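Local coordinates for protein DTDP-4-dehydrorhamnose reductase, rfbD ortholog (Clostridium acetobutylicum, PDB 1VL0) that probably catalyses the NAD(P)H-dependent reduction of dTDP-6-deoxy-L-lyxo-4-hexulose to dTDP-L-rhamnose, with a dinucleotide cofactor bound in its Rossmann-type domain, at residues K30-K35 with V203-I208; Y266-E269 with G273-T276; K57-K62 with Y102-E107; I275-E278 with K284-I287; I89-P94 with E145-A150. All coordinates share one frame; numbering follows the deposited sequence.

Contact 1. Residues K30-K35 with V203-I208; sequences KQLKGK and VVLKVI
The flat carboxamide of Q31 meets the branched end of L205 at its oxygen: OE1 stands 3.8 Å from L205 CD1, a methyl that approaches obliquely, about 30° out of the amide plane. The other end of the amide is fixed elsewhere, since NE2 donates to V198 O and to the carboxylate of E27, and these bonds hold the rotation of the group. The contact belongs to the Rossmann-type fold and joins the end of helix 23-32, which follows the first strand of the sheet, to helix 197-210. It is a lean junction. The nearest CA atoms, those of Q31 and L205, lie 8.8 Å apart, and only 133 Å² is buried, so side chains alone bridge the gap.

L205 does most of the bridging. Its CD1 also touches the root of the glutamine, 3.9 Å from Q31 CB, and comes within 4.0 Å of L32 CD2, while CD2 makes the closer approach to L32. With CG anti to its carbonyl carbon (chi1 -63°), L205 reaches out from its helix between the two residues. Just beyond, the chain leaves helix 23-32 through a type II turn from L32 to K35, closed by K35 N to L32 O at 3.1 Å, with G34 at positive phi. Inside the junction, L32 CD2 lies 3.8 Å from L205 CD2, methyl against methyl.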
# COMPACT_ATOMS: atom_id res chain seq x y z
N LYS A 30 -30.01 -13.64 -6.36
CA LYS A 30 -31.35 -13.67 -5.81
C LYS A 30 -31.79 -12.29 -5.30
O LYS A 30 -32.91 -11.85 -5.60
CB LYS A 30 -31.43 -14.71 -4.72
CG LYS A 30 -32.76 -14.85 -4.03
CD LYS A 30 -32.75 -16.14 -3.23
CE LYS A 30 -33.78 -16.15 -2.12
NZ LYS A 30 -33.69 -17.45 -1.37
N GLN A 31 -30.92 -11.59 -4.59
CA GLN A 31 -31.25 -10.25 -4.10
C GLN A 31 -31.29 -9.19 -5.21
O GLN A 31 -31.88 -8.13 -5.02
CB GLN A 31 -30.29 -9.84 -2.99
CG GLN A 31 -30.48 -10.63 -1.67
CD GLN A 31 -29.66 -10.11 -0.52
OE1 GLN A 31 -29.19 -8.98 -0.58
NE2 GLN A 31 -29.47 -10.92 0.53
N LEU A 32 -30.69 -9.47 -6.36
CA LEU A 32 -30.72 -8.55 -7.48
C LEU A 32 -31.87 -8.81 -8.46
O LEU A 32 -32.11 -8.02 -9.35
CB LEU A 32 -29.38 -8.58 -8.23
CG LEU A 32 -28.19 -7.90 -7.56
CD1 LEU A 32 -26.94 -8.15 -8.35
CD2 LEU A 32 -28.40 -6.41 -7.34
N LYS A 33 -32.56 -9.94 -8.34
CA LYS A 33 -33.70 -10.21 -9.19
C LYS A 33 -34.76 -9.10 -9.09
O LYS A 33 -35.14 -8.66 -8.01
CB LYS A 33 -34.32 -11.58 -8.87
CG LYS A 33 -33.97 -12.68 -9.87
N GLY A 34 -35.20 -8.61 -10.23
CA GLY A 34 -36.20 -7.56 -10.27
C GLY A 34 -35.69 -6.15 -10.03
O GLY A 34 -36.43 -5.18 -10.22
N LYS A 35 -34.43 -6.00 -9.63
CA LYS A 35 -33.81 -4.68 -9.55
C LYS A 35 -33.50 -4.21 -10.96
O LYS A 35 -33.51 -5.01 -11.92
CB LYS A 35 -32.56 -4.71 -8.67
CG LYS A 35 -32.83 -4.51 -7.17
CD LYS A 35 -33.92 -5.43 -6.60
N VAL A 203 -25.05 -6.48 2.68
CA VAL A 203 -23.97 -5.55 2.94
C VAL A 203 -23.19 -5.20 1.65
O VAL A 203 -22.95 -4.03 1.34
CB VAL A 203 -23.02 -6.09 4.01
CG1 VAL A 203 -21.69 -5.34 3.98
CG2 VAL A 203 -23.71 -5.94 5.39
N VAL A 204 -22.84 -6.23 0.88
CA VAL A 204 -22.15 -6.05 -0.38
C VAL A 204 -22.91 -5.09 -1.22
O VAL A 204 -22.30 -4.15 -1.76
CB VAL A 204 -21.93 -7.35 -1.12
CG1 VAL A 204 -21.54 -7.10 -2.60
CG2 VAL A 204 -20.84 -8.12 -0.45
N LEU A 205 -24.21 -5.29 -1.37
CA LEU A 205 -24.98 -4.42 -2.29
C LEU A 205 -25.23 -3.03 -1.71
O LEU A 205 -25.40 -2.06 -2.47
CB LEU A 205 -26.29 -5.09 -2.64
CG LEU A 205 -26.16 -6.43 -3.40
CD1 LEU A 205 -27.53 -7.14 -3.46
CD2 LEU A 205 -25.60 -6.24 -4.77
N LYS A 206 -25.28 -2.93 -0.39
CA LYS A 206 -25.37 -1.63 0.31
C LYS A 206 -24.13 -0.72 0.05
O LYS A 206 -24.27 0.45 -0.32
CB LYS A 206 -25.48 -1.87 1.83
CG LYS A 206 -25.52 -0.62 2.75
CD LYS A 206 -25.30 -1.05 4.28
CE LYS A 206 -25.26 0.14 5.31
NZ LYS A 206 -26.41 1.13 5.01
N VAL A 207 -22.93 -1.24 0.29
CA VAL A 207 -21.73 -0.42 0.11
C VAL A 207 -21.57 0.01 -1.34
O VAL A 207 -21.14 1.12 -1.60
CB VAL A 207 -20.44 -1.04 0.66
CG1 VAL A 207 -20.57 -1.23 2.19
CG2 VAL A 207 -20.09 -2.36 -0.01
N ILE A 208 -21.87 -0.86 -2.29
CA ILE A 208 -21.85 -0.46 -3.72
C ILE A 208 -22.78 0.71 -3.98
O ILE A 208 -22.47 1.67 -4.67
CB ILE A 208 -22.24 -1.64 -4.64
CG1 ILE A 208 -21.17 -2.74 -4.60
CG2 ILE A 208 -22.46 -1.23 -6.07
CD1 ILE A 208 -21.70 -4.03 -5.32

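Contact 2. Residues Y266-E269 with G273-T276; sequences YMLE and GDIT
L268 and G273 are joined by the one direct hydrogen bond across this short link. G273 N donates to L268 O at 2.7 Å, with an N-H...O angle of 144°. The donor also stands well out of the carbonyl plane, so the bond is short but bent. G273 has a positive phi of 110°, where a side chain would press on the preceding carbonyl, and so glycine fits the place.

The van der Waals contacts come mainly from L268. Its CB packs 3.8 Å from D274 CA, and its methyl CD1 lies by a carboxylate oxygen, 4.0 Å from D274 OD1, with the two side chains crossing at about a right angle. E269 instead runs alongside D274, the two pointing the same way and touching at their methylene groups, E269 CG to D274 CB.

The loop keeps its own shape by an Asx turn. D274 OD1 accepts from T276 N at 3.1 Å and from T276 OG1 at 2.7 Å, both reaching it from the same face of the carboxylate; N265 ND2 is a further donor to this oxygen. D274 is also the centre of an inverse gamma turn in the loop between helix 266-270 and helix 279-290.

Charge and water form the last group. E269 OE2 and D274 OD2 are 4.7 Å apart. A water lies between them, 2.7 Å from D274 OD2 and 3.2 Å from E269 OE2, and may ease their repulsion, though its protons cannot be assigned to both at once. E269 OE1 is paired with R264, which would further offset the charge.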
# COMPACT_ATOMS: atom_id res chain seq x y z
N TYR A 266 -16.70 -3.00 12.31
CA TYR A 266 -16.39 -1.62 12.78
C TYR A 266 -16.59 -0.55 11.72
O TYR A 266 -17.15 0.51 11.96
CB TYR A 266 -14.98 -1.60 13.32
CG TYR A 266 -14.64 -0.47 14.25
CD1 TYR A 266 -15.55 0.04 15.15
CD2 TYR A 266 -13.37 0.10 14.21
CE1 TYR A 266 -15.20 1.10 16.00
CE2 TYR A 266 -13.02 1.13 15.02
CZ TYR A 266 -13.93 1.63 15.93
OH TYR A 266 -13.52 2.66 16.75
N MSE A 267 -16.19 -0.84 10.51
CA MSE A 267 -16.36 0.15 9.43
C MSE A 267 -17.80 0.41 9.11
O MSE A 267 -18.18 1.54 8.76
CB MSE A 267 -15.62 -0.30 8.17
CG MSE A 267 -14.13 -0.11 8.28
SE MSE A 267 -13.68 1.80 7.97
CE MSE A 267 -14.25 1.96 6.11
N LEU A 268 -18.62 -0.63 9.20
CA LEU A 268 -20.06 -0.43 9.08
C LEU A 268 -20.63 0.43 10.20
O LEU A 268 -21.38 1.39 9.95
CB LEU A 268 -20.78 -1.77 9.00
CG LEU A 268 -20.64 -2.50 7.67
CD1 LEU A 268 -21.31 -3.87 7.77
CD2 LEU A 268 -21.23 -1.71 6.49
N GLU A 269 -20.23 0.12 11.43
CA GLU A 269 -20.63 0.90 12.60
C GLU A 269 -20.21 2.37 12.51
O GLU A 269 -20.94 3.26 12.89
CB GLU A 269 -20.00 0.31 13.86
CG GLU A 269 -20.54 -1.05 14.26
CD GLU A 269 -19.74 -1.67 15.45
OE1 GLU A 269 -18.86 -1.01 16.00
OE2 GLU A 269 -19.98 -2.83 15.84
N GLY A 273 -23.83 2.00 8.93
CA GLY A 273 -24.57 1.13 9.82
C GLY A 273 -24.39 -0.37 9.64
O GLY A 273 -24.43 -0.89 8.53
N ASP A 274 -24.18 -1.06 10.75
CA ASP A 274 -24.08 -2.52 10.76
C ASP A 274 -25.47 -3.17 10.65
O ASP A 274 -26.13 -3.46 11.65
CB ASP A 274 -23.37 -3.03 12.01
CG ASP A 274 -23.18 -4.56 11.97
OD1 ASP A 274 -23.46 -5.15 10.88
OD2 ASP A 274 -22.73 -5.23 12.93
N ILE A 275 -25.90 -3.40 9.43
CA ILE A 275 -27.20 -3.99 9.17
C ILE A 275 -27.28 -5.49 9.32
O ILE A 275 -28.31 -6.05 9.07
CB ILE A 275 -27.68 -3.58 7.76
CG1 ILE A 275 -26.72 -4.07 6.66
CG2 ILE A 275 -27.84 -2.06 7.70
CD1 ILE A 275 -27.38 -4.16 5.31
N THR A 276 -26.19 -6.17 9.70
CA THR A 276 -26.27 -7.62 9.90
C THR A 276 -27.13 -7.93 11.11
O THR A 276 -27.33 -7.10 11.98
CB THR A 276 -24.91 -8.30 10.09
OG1 THR A 276 -24.20 -7.73 11.21
CG2 THR A 276 -24.03 -8.08 8.90
O HOH W 1 -22.89 -3.96 15.29

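Contact 3. Residues K57-K62 with Y102-E107; sequences KFFNEK and YSVGAE
N60 and V104 bring their CA atoms within 6.8 Å of each other, the shortest such distance between 57-62, at the end of helix 52-62, and 102-107, where helix 83-104 gives way to a loop at G105, whose phi of 79° and two bonds back into the last turn make a Schellman motif.

V104 carries its side of the contact with both methyls, each given a different task. CG1 lies 3.7 Å from F59 O and 3.8 Å from N60 OD1, so that it rests against two oxygens of helix 52-62. CG2 faces the phenyl group instead, 3.9 Å from F59 CD2, and meets the ring at its edge, in the ring plane. The valine's chi1 of -61° accounts for this division: CG1 stands anti to the carbonyl carbon, while CG2 is set between the backbone N and the carbonyl carbon. The axes of the F59 and V104 side chains run at about a right angle. No hydrogen bond links the segments and 154 Å² is buried, so the joint rests on van der Waals contact.

The F59 ring is buried beyond the valine. It packs on L97, A100 and A101 of helix 83-104, on L16 of strand 13-18 and on V67 of strand 66-69, which places the joint between two neighbouring helices and the parallel Rossmann sheet beneath them.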
# COMPACT_ATOMS: atom_id res chain seq x y z
N LYS A 57 -10.10 -9.55 -22.19
CA LYS A 57 -11.01 -9.56 -23.33
C LYS A 57 -12.46 -9.45 -22.90
O LYS A 57 -13.24 -8.73 -23.49
CB LYS A 57 -10.81 -10.85 -24.13
CG LYS A 57 -11.54 -10.85 -25.47
CD LYS A 57 -12.01 -12.24 -25.86
CE LYS A 57 -10.91 -13.06 -26.46
NZ LYS A 57 -10.89 -12.90 -27.95
N PHE A 58 -12.82 -10.20 -21.88
CA PHE A 58 -14.19 -10.23 -21.36
C PHE A 58 -14.60 -8.82 -20.90
O PHE A 58 -15.65 -8.29 -21.29
CB PHE A 58 -14.27 -11.21 -20.19
CG PHE A 58 -15.67 -11.53 -19.76
CD1 PHE A 58 -16.36 -10.66 -18.91
CD2 PHE A 58 -16.30 -12.70 -20.20
CE1 PHE A 58 -17.65 -10.95 -18.50
CE2 PHE A 58 -17.59 -13.00 -19.79
CZ PHE A 58 -18.26 -12.12 -18.94
N PHE A 59 -13.77 -8.21 -20.08
CA PHE A 59 -14.07 -6.84 -19.62
C PHE A 59 -14.14 -5.82 -20.75
O PHE A 59 -14.99 -4.95 -20.75
CB PHE A 59 -13.04 -6.40 -18.60
CG PHE A 59 -13.36 -6.85 -17.20
CD1 PHE A 59 -13.26 -8.18 -16.84
CD2 PHE A 59 -13.79 -5.94 -16.25
CE1 PHE A 59 -13.52 -8.58 -15.50
CE2 PHE A 59 -14.11 -6.35 -14.97
CZ PHE A 59 -13.96 -7.67 -14.60
N ASN A 60 -13.22 -5.91 -21.70
CA ASN A 60 -13.19 -4.97 -22.82
C ASN A 60 -14.44 -5.09 -23.69
O ASN A 60 -14.89 -4.08 -24.21
CB ASN A 60 -11.93 -5.12 -23.67
CG ASN A 60 -10.65 -4.72 -22.92
OD1 ASN A 60 -10.69 -4.03 -21.91
ND2 ASN A 60 -9.52 -5.13 -23.45
N GLU A 61 -14.99 -6.30 -23.80
CA GLU A 61 -16.19 -6.55 -24.61
C GLU A 61 -17.47 -6.25 -23.84
O GLU A 61 -18.37 -5.59 -24.36
CB GLU A 61 -16.19 -8.00 -25.15
CG GLU A 61 -15.03 -8.26 -26.11
CD GLU A 61 -14.93 -9.69 -26.69
OE1 GLU A 61 -15.57 -10.65 -26.17
OE2 GLU A 61 -14.16 -9.85 -27.68
N LYS A 62 -17.55 -6.71 -22.58
CA LYS A 62 -18.78 -6.56 -21.80
C LYS A 62 -18.90 -5.21 -21.08
O LYS A 62 -20.00 -4.77 -20.76
CB LYS A 62 -18.92 -7.68 -20.77
CG LYS A 62 -19.64 -8.92 -21.27
CD LYS A 62 -18.80 -9.73 -22.22
CE LYS A 62 -19.53 -11.02 -22.64
NZ LYS A 62 -18.87 -11.62 -23.86
N TYR A 102 -10.37 -1.75 -13.68
CA TYR A 102 -9.76 -0.44 -13.83
C TYR A 102 -9.70 0.07 -15.27
O TYR A 102 -9.99 1.22 -15.54
CB TYR A 102 -8.37 -0.40 -13.21
CG TYR A 102 -7.75 0.98 -13.25
CD1 TYR A 102 -8.12 1.95 -12.35
CD2 TYR A 102 -6.82 1.33 -14.25
CE1 TYR A 102 -7.58 3.23 -12.40
CE2 TYR A 102 -6.30 2.62 -14.33
CZ TYR A 102 -6.68 3.57 -13.40
OH TYR A 102 -6.18 4.85 -13.41
N SER A 103 -9.32 -0.80 -16.19
CA SER A 103 -9.21 -0.44 -17.59
C SER A 103 -10.51 0.02 -18.17
O SER A 103 -10.47 0.82 -19.09
CB SER A 103 -8.66 -1.62 -18.40
OG SER A 103 -7.31 -1.86 -17.97
N VAL A 104 -11.65 -0.43 -17.65
CA VAL A 104 -12.97 -0.01 -18.18
C VAL A 104 -13.74 0.93 -17.24
O VAL A 104 -14.92 1.24 -17.47
CB VAL A 104 -13.83 -1.25 -18.62
CG1 VAL A 104 -13.09 -2.00 -19.70
CG2 VAL A 104 -14.14 -2.21 -17.43
N GLY A 105 -13.08 1.37 -16.19
CA GLY A 105 -13.67 2.27 -15.19
C GLY A 105 -14.57 1.59 -14.19
O GLY A 105 -15.35 2.29 -13.49
N ALA A 106 -14.46 0.26 -14.05
CA ALA A 106 -15.33 -0.48 -13.17
C ALA A 106 -14.82 -0.57 -11.73
O ALA A 106 -13.63 -0.50 -11.46
CB ALA A 106 -15.60 -1.87 -13.73
N GLU A 107 -15.77 -0.71 -10.81
CA GLU A 107 -15.52 -0.93 -9.35
C GLU A 107 -15.31 -2.40 -9.16
O GLU A 107 -15.74 -3.19 -9.97
CB GLU A 107 -16.76 -0.55 -8.54
CG GLU A 107 -17.26 0.89 -8.71
CD GLU A 107 -18.51 1.14 -7.88
OE1 GLU A 107 -19.58 0.66 -8.28
OE2 GLU A 107 -18.43 1.77 -6.81

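Contact 4. Residues I275-E278 with K284-I287; sequences ITRE and KEYI
R277 and E285 make up the whole of this contact. The tight part is a two-bond salt bridge: the guanidinium presents NH1 and NH2 end-on, one to each carboxylate oxygen. NH1 reaches E285 OE2 at 3.1 Å along a nearly straight path, with an N-H...O angle of 171°. The second bond, from NH2 to E285 OE1 at 2.9 Å, bends slightly more. Both oxygens lie near the guanidinium plane, yet the nitrogens approach from above the carboxylate plane. The planes are therefore not shared but turned 63° apart.

The rest is loose. The nearest CA atoms, of R277 and E285, are 10.8 Å apart, only 85 Å² is buried, and both residues are partly exposed at the surface. A bend at chi3 (-64°) turns the arginine head towards the glutamate, and R277 NH2 also pairs with D199 at the start of helix 197-210, so one cation answers two carboxylates and probably stabilises both as anions.

E278, next in the chain, is the N-cap residue of helix 279-290. The bridge thus ties the loop entering that helix to its second turn, a bidentate end-on arginine-carboxylate pair spanning a loop-to-helix junction.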
# COMPACT_ATOMS: atom_id res chain seq x y z
N ILE A 275 -25.90 -3.40 9.43
CA ILE A 275 -27.20 -3.99 9.17
C ILE A 275 -27.28 -5.49 9.32
O ILE A 275 -28.31 -6.05 9.07
CB ILE A 275 -27.68 -3.58 7.76
CG1 ILE A 275 -26.72 -4.07 6.66
CG2 ILE A 275 -27.84 -2.06 7.70
CD1 ILE A 275 -27.38 -4.16 5.31
N THR A 276 -26.19 -6.17 9.70
CA THR A 276 -26.27 -7.62 9.90
C THR A 276 -27.13 -7.93 11.11
O THR A 276 -27.33 -7.10 11.98
CB THR A 276 -24.91 -8.30 10.09
OG1 THR A 276 -24.20 -7.73 11.21
CG2 THR A 276 -24.03 -8.08 8.90
N ARG A 277 -27.64 -9.15 11.16
CA ARG A 277 -28.48 -9.56 12.25
C ARG A 277 -27.70 -10.43 13.19
O ARG A 277 -26.62 -10.94 12.88
CB ARG A 277 -29.70 -10.33 11.73
CG ARG A 277 -30.62 -9.50 10.89
CD ARG A 277 -31.60 -10.29 10.13
NE ARG A 277 -30.93 -11.15 9.16
CZ ARG A 277 -31.54 -11.99 8.36
NH1 ARG A 277 -32.85 -12.12 8.40
NH2 ARG A 277 -30.82 -12.69 7.50
N GLU A 278 -28.27 -10.61 14.37
CA GLU A 278 -27.75 -11.55 15.37
C GLU A 278 -27.70 -12.94 14.72
O GLU A 278 -28.63 -13.33 14.01
CB GLU A 278 -28.68 -11.58 16.58
CG GLU A 278 -28.66 -10.35 17.46
CD GLU A 278 -27.37 -10.19 18.22
OE1 GLU A 278 -26.67 -11.23 18.50
OE2 GLU A 278 -27.05 -9.02 18.54
N LYS A 284 -31.81 -19.21 12.16
CA LYS A 284 -33.20 -19.69 12.17
C LYS A 284 -33.87 -19.47 10.81
O LYS A 284 -34.59 -20.37 10.32
CB LYS A 284 -34.04 -19.04 13.26
CG LYS A 284 -35.43 -19.68 13.36
CD LYS A 284 -36.21 -19.33 14.60
CE LYS A 284 -37.46 -20.24 14.73
NZ LYS A 284 -38.33 -20.25 13.47
N GLU A 285 -33.66 -18.32 10.20
CA GLU A 285 -34.28 -18.02 8.88
C GLU A 285 -33.78 -19.06 7.85
O GLU A 285 -34.50 -19.53 6.97
CB GLU A 285 -33.95 -16.60 8.48
CG GLU A 285 -34.38 -16.16 7.10
CD GLU A 285 -33.72 -14.85 6.63
OE1 GLU A 285 -32.48 -14.82 6.42
OE2 GLU A 285 -34.45 -13.84 6.43
N TYR A 286 -32.52 -19.43 7.96
CA TYR A 286 -31.90 -20.35 7.03
C TYR A 286 -32.42 -21.76 7.21
O TYR A 286 -32.79 -22.42 6.21
CB TYR A 286 -30.38 -20.32 7.16
CG TYR A 286 -29.66 -21.29 6.24
CD1 TYR A 286 -29.63 -21.08 4.88
CD2 TYR A 286 -29.01 -22.37 6.74
CE1 TYR A 286 -28.98 -21.96 4.04
CE2 TYR A 286 -28.34 -23.25 5.93
CZ TYR A 286 -28.32 -23.05 4.58
OH TYR A 286 -27.66 -23.94 3.80
N ILE A 287 -32.45 -22.24 8.44
CA ILE A 287 -32.97 -23.56 8.76
C ILE A 287 -34.44 -23.66 8.31
O ILE A 287 -34.80 -24.68 7.73
CB ILE A 287 -32.87 -23.87 10.28
CG1 ILE A 287 -31.44 -23.84 10.78
CG2 ILE A 287 -33.51 -25.24 10.64
CD1 ILE A 287 -30.59 -24.85 10.29

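Contact 5. Residues I89-P94 with E145-A150; sequences INAIGP and ENFVKA
F147 is the main bump of this interface, and helix 83-104 receives it beside A91, where the small side chain allows a close approach. F147 CD2 reaches the backbone, 3.4 Å from A91 O, at an oblique angle. A91 CB stands 4.3 Å from F147 CE2, and the end of I92, though its CB points the other way, folds back to bring CD1 within 4.4 Å of the same CE2. Alanine methyl, carbonyl and isoleucine tip thus form a shallow seat that the CD2-CE2 side of the ring meets obliquely. The phenylalanine's chi1 of -85° sets CG beside its backbone N and sends the ring across to that seat.

About a turn further along helix 83-104, and at the next residue of helix 136-151, the shapes are more even. V148 CG2 sits against P94 CB at 3.7 Å and against the carbonyl oxygen P94 O at 3.9 Å. These two residues also have the nearest CA atoms, 6.0 Å apart. P94 has no N-H to give to the preceding turn, and the helix is kinked here after a wider pi-type turn at 89-92.

The segment axes are almost parallel, 9° between their directions, and approach to 8.3 Å. I89 touches the bound dinucleotide, while I92 packs on M267 and F147 on F128 of the third subunit. These segments of helices 83-104 and 136-151 run side by side over the Rossmann sheet, where V148 rests on I108 and Q110 of strand 107-113 and on Y155 of strand 155-164.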
# COMPACT_ATOMS: atom_id res chain seq x y z
N ILE A 89 -5.95 -18.79 -7.89
CA ILE A 89 -7.36 -18.48 -7.71
C ILE A 89 -7.56 -17.36 -6.70
O ILE A 89 -8.38 -16.49 -6.89
CB ILE A 89 -8.16 -19.74 -7.29
CG1 ILE A 89 -8.02 -20.84 -8.38
CG2 ILE A 89 -9.67 -19.38 -7.11
CD1 ILE A 89 -8.82 -22.15 -8.08
N ASN A 90 -6.85 -17.43 -5.58
CA ASN A 90 -7.11 -16.52 -4.47
C ASN A 90 -6.40 -15.17 -4.58
O ASN A 90 -6.84 -14.22 -3.95
CB ASN A 90 -6.77 -17.18 -3.12
CG ASN A 90 -7.74 -18.28 -2.75
OD1 ASN A 90 -8.84 -18.34 -3.28
ND2 ASN A 90 -7.33 -19.15 -1.84
N ALA A 91 -5.31 -15.09 -5.37
CA ALA A 91 -4.55 -13.85 -5.53
C ALA A 91 -4.49 -13.32 -6.94
O ALA A 91 -4.79 -12.16 -7.15
CB ALA A 91 -3.20 -14.01 -5.01
N ILE A 92 -4.09 -14.17 -7.89
CA ILE A 92 -3.97 -13.76 -9.31
C ILE A 92 -5.34 -13.45 -9.91
O ILE A 92 -5.47 -12.56 -10.73
CB ILE A 92 -3.29 -14.88 -10.17
CG1 ILE A 92 -1.86 -15.19 -9.73
CG2 ILE A 92 -3.30 -14.55 -11.68
CD1 ILE A 92 -1.01 -14.05 -9.51
N GLY A 93 -6.35 -14.22 -9.52
CA GLY A 93 -7.71 -13.94 -9.99
C GLY A 93 -8.16 -12.54 -9.66
O GLY A 93 -8.54 -11.78 -10.54
N PRO A 94 -8.15 -12.18 -8.38
CA PRO A 94 -8.43 -10.79 -7.96
C PRO A 94 -7.58 -9.70 -8.65
O PRO A 94 -8.14 -8.65 -9.13
CB PRO A 94 -8.21 -10.84 -6.46
CG PRO A 94 -8.49 -12.27 -6.11
CD PRO A 94 -8.02 -13.09 -7.25
N GLU A 145 -6.16 -9.43 -1.64
CA GLU A 145 -6.56 -8.09 -1.15
C GLU A 145 -5.57 -7.02 -1.57
O GLU A 145 -5.95 -5.95 -2.03
CB GLU A 145 -6.64 -8.04 0.38
CG GLU A 145 -7.66 -8.94 1.03
CD GLU A 145 -7.86 -8.63 2.52
OE1 GLU A 145 -7.26 -7.64 2.98
OE2 GLU A 145 -8.62 -9.36 3.19
N ASN A 146 -4.28 -7.33 -1.39
CA ASN A 146 -3.24 -6.37 -1.67
C ASN A 146 -3.22 -5.98 -3.13
O ASN A 146 -3.03 -4.83 -3.48
CB ASN A 146 -1.89 -6.96 -1.30
CG ASN A 146 -1.69 -7.09 0.23
OD1 ASN A 146 -2.41 -6.51 1.03
ND2 ASN A 146 -0.70 -7.89 0.61
N PHE A 147 -3.41 -6.94 -3.99
CA PHE A 147 -3.48 -6.66 -5.46
C PHE A 147 -4.67 -5.81 -5.83
O PHE A 147 -4.54 -4.89 -6.62
CB PHE A 147 -3.62 -7.95 -6.22
CG PHE A 147 -2.33 -8.65 -6.52
CD1 PHE A 147 -1.27 -7.98 -7.12
CD2 PHE A 147 -2.23 -10.02 -6.30
CE1 PHE A 147 -0.11 -8.64 -7.43
CE2 PHE A 147 -1.07 -10.69 -6.61
CZ PHE A 147 -0.01 -10.01 -7.17
N VAL A 148 -5.85 -6.13 -5.29
CA VAL A 148 -7.06 -5.39 -5.61
C VAL A 148 -6.87 -3.89 -5.28
O VAL A 148 -7.12 -3.04 -6.10
CB VAL A 148 -8.28 -6.00 -4.89
CG1 VAL A 148 -9.46 -5.10 -4.97
CG2 VAL A 148 -8.64 -7.34 -5.49
N LYS A 149 -6.40 -3.59 -4.09
CA LYS A 149 -6.22 -2.23 -3.69
C LYS A 149 -5.14 -1.53 -4.52
O LYS A 149 -5.23 -0.33 -4.78
CB LYS A 149 -5.83 -2.17 -2.23
CG LYS A 149 -6.85 -2.72 -1.30
CD LYS A 149 -6.56 -2.30 0.15
CE LYS A 149 -5.56 -3.20 0.76
NZ LYS A 149 -5.35 -2.82 2.18
N ALA A 150 -4.12 -2.26 -4.93
CA ALA A 150 -3.00 -1.64 -5.66
C ALA A 150 -3.41 -1.30 -7.07
O ALA A 150 -2.95 -0.33 -7.62
CB ALA A 150 -1.82 -2.57 -5.72

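Contact 5 is the buried one, two nearly parallel helices meeting through apolar side chains beside the cofactor; contacts 1, 2 and 3 are partly buried and contact 4 lies at the surface. Contact 3 shares helix 83-104 with contact 5 but lies about 16 Å away between centres, at the helix's end, and both touch the third subunit. Contact 1 uses helix 197-210, against which I275 of contacts 2 and 4 also packs. Contacts 2 and 4 overlap at I275 and T276, yet differ: the first packs L268 against a loop with a bent backbone bond and an Asx turn, the second is a salt bridge. Among these five, polar chemistry concentrates in the C-terminal loop.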